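Local coordinates for glutamate--tRNA ligase (Elizabethkingia anophelis, PDB 6B1Z), which probably attaches glutamate to its cognate tRNA in an ATP-dependent reaction, as a class I glutamyl-tRNA synthetase, at residues Ala306-Val311 and Val325-Met330. Sequence-based numbering, arbitrary orientation.
Sequences AFINMV and VSMDEM
Asn309, on helix 304-312, accepts a hydrogen bond from the backbone N of Val325 through its amide oxygen, a side chain tying one helix to the start of the next. Asn309 OD1 lies 3.0 Å from Val325 N, with the donor tilted 35° from the carbonyl plane. The same oxygen is hydrogen-bonded to Tyr358 of helix 348-361, while ND2 donates to Glu323 O, which should hold the amide in one rotation. With CG anti to the backbone N (chi1 -162°), the amide reaches the loop, and Asn309 ND2 lies 3.7 Å from Val325 CG2 as the two side chains cross at about a right angle. Just beyond, Ser326 and Glu329 form a capping box that starts helix 327-333 within the catalytic domain: Glu329 N donates to Ser326 OG at 3.0 Å and Ser326 N to Glu329 OE1 at 2.9 Å. This end is partly exposed, and Glu329 OE2 makes a weak, long ion pair with Lys322. Ile308 and Met330, by contrast, are buried, though the methyl contacts between the segments are light. Ile308 CG2 meets Met330 CE at 4.3 Å. Ile308 CG1 meets Met327 CE at 4.4 Å, and Leu33 and Leu37 of helix 26-41 fill in around Ile308 and Met327.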
# COMPACT_ATOMS: atom_id res chain seq x y z
N ALA A 306 8.21 -6.96 5.33
CA ALA A 306 8.84 -6.69 4.04
C ALA A 306 8.06 -5.65 3.26
O ALA A 306 8.65 -4.76 2.63
CB ALA A 306 8.94 -7.99 3.24
N PHE A 307 6.73 -5.76 3.29
CA PHE A 307 5.87 -4.79 2.63
C PHE A 307 6.14 -3.37 3.12
O PHE A 307 6.33 -2.45 2.30
CB PHE A 307 4.41 -5.17 2.86
CG PHE A 307 3.42 -4.17 2.32
CD1 PHE A 307 3.30 -3.97 0.95
CD2 PHE A 307 2.61 -3.45 3.18
CE1 PHE A 307 2.39 -3.04 0.45
CE2 PHE A 307 1.69 -2.52 2.70
CZ PHE A 307 1.57 -2.33 1.34
N ILE A 308 6.15 -3.16 4.44
CA ILE A 308 6.28 -1.79 4.93
C ILE A 308 7.71 -1.28 4.77
O ILE A 308 7.93 -0.08 4.56
CB ILE A 308 5.74 -1.69 6.37
CG1 ILE A 308 5.36 -0.24 6.68
CG2 ILE A 308 6.72 -2.30 7.38
CD1 ILE A 308 4.25 0.31 5.77
N ASN A 309 8.71 -2.17 4.80
CA ASN A 309 10.08 -1.77 4.47
C ASN A 309 10.15 -1.25 3.03
O ASN A 309 10.78 -0.22 2.75
CB ASN A 309 11.01 -2.99 4.69
CG ASN A 309 12.51 -2.63 4.81
OD1 ASN A 309 13.30 -3.45 5.29
ND2 ASN A 309 12.91 -1.45 4.33
N MET A 310 9.48 -1.95 2.10
CA MET A 310 9.46 -1.52 0.71
C MET A 310 8.78 -0.16 0.57
O MET A 310 9.29 0.75 -0.11
CB MET A 310 8.75 -2.59 -0.13
CG MET A 310 8.59 -2.24 -1.62
SD MET A 310 7.14 -1.21 -1.98
CE MET A 310 5.81 -2.35 -1.67
N VAL A 311 7.63 0.01 1.22
CA VAL A 311 6.88 1.26 1.09
C VAL A 311 7.68 2.43 1.64
O VAL A 311 7.71 3.52 1.04
CB VAL A 311 5.51 1.13 1.78
CG1 VAL A 311 4.80 2.50 1.81
CG2 VAL A 311 4.63 0.12 1.03
N VAL A 325 15.43 -2.70 7.21
CA VAL A 325 15.25 -2.07 8.52
C VAL A 325 13.91 -2.49 9.09
O VAL A 325 12.91 -2.60 8.37
CB VAL A 325 15.35 -0.53 8.44
CG1 VAL A 325 16.81 -0.08 8.49
CG2 VAL A 325 14.66 -0.01 7.20
N SER A 326 13.90 -2.72 10.40
CA SER A 326 12.69 -3.00 11.15
C SER A 326 11.91 -1.71 11.42
O SER A 326 12.42 -0.60 11.26
CB SER A 326 13.04 -3.64 12.49
OG SER A 326 13.65 -2.67 13.35
N MET A 327 10.66 -1.86 11.86
CA MET A 327 9.89 -0.69 12.26
C MET A 327 10.61 0.11 13.34
O MET A 327 10.63 1.35 13.29
CB MET A 327 8.50 -1.11 12.74
CG MET A 327 7.57 0.05 13.11
SD MET A 327 7.07 1.03 11.68
CE MET A 327 5.77 0.01 11.02
N ASP A 328 11.19 -0.56 14.34
CA ASP A 328 11.90 0.16 15.39
C ASP A 328 13.09 0.93 14.83
O ASP A 328 13.37 2.06 15.25
CB ASP A 328 12.34 -0.78 16.50
CG ASP A 328 11.21 -1.14 17.45
OD1 ASP A 328 10.21 -0.39 17.48
OD2 ASP A 328 11.33 -2.15 18.16
N GLU A 329 13.83 0.32 13.89
CA GLU A 329 14.96 1.02 13.28
C GLU A 329 14.49 2.22 12.46
O GLU A 329 15.12 3.29 12.50
CB GLU A 329 15.78 0.04 12.44
CG GLU A 329 16.53 -0.97 13.31
CD GLU A 329 17.16 -2.13 12.54
OE1 GLU A 329 16.60 -2.57 11.51
OE2 GLU A 329 18.21 -2.62 13.00
N MET A 330 13.39 2.07 11.72
CA MET A 330 12.86 3.19 10.95
C MET A 330 12.40 4.31 11.87
O MET A 330 12.63 5.49 11.57
CB MET A 330 11.71 2.74 10.05
CG MET A 330 12.18 1.87 8.90
SD MET A 330 10.95 1.55 7.63
CE MET A 330 9.88 0.36 8.43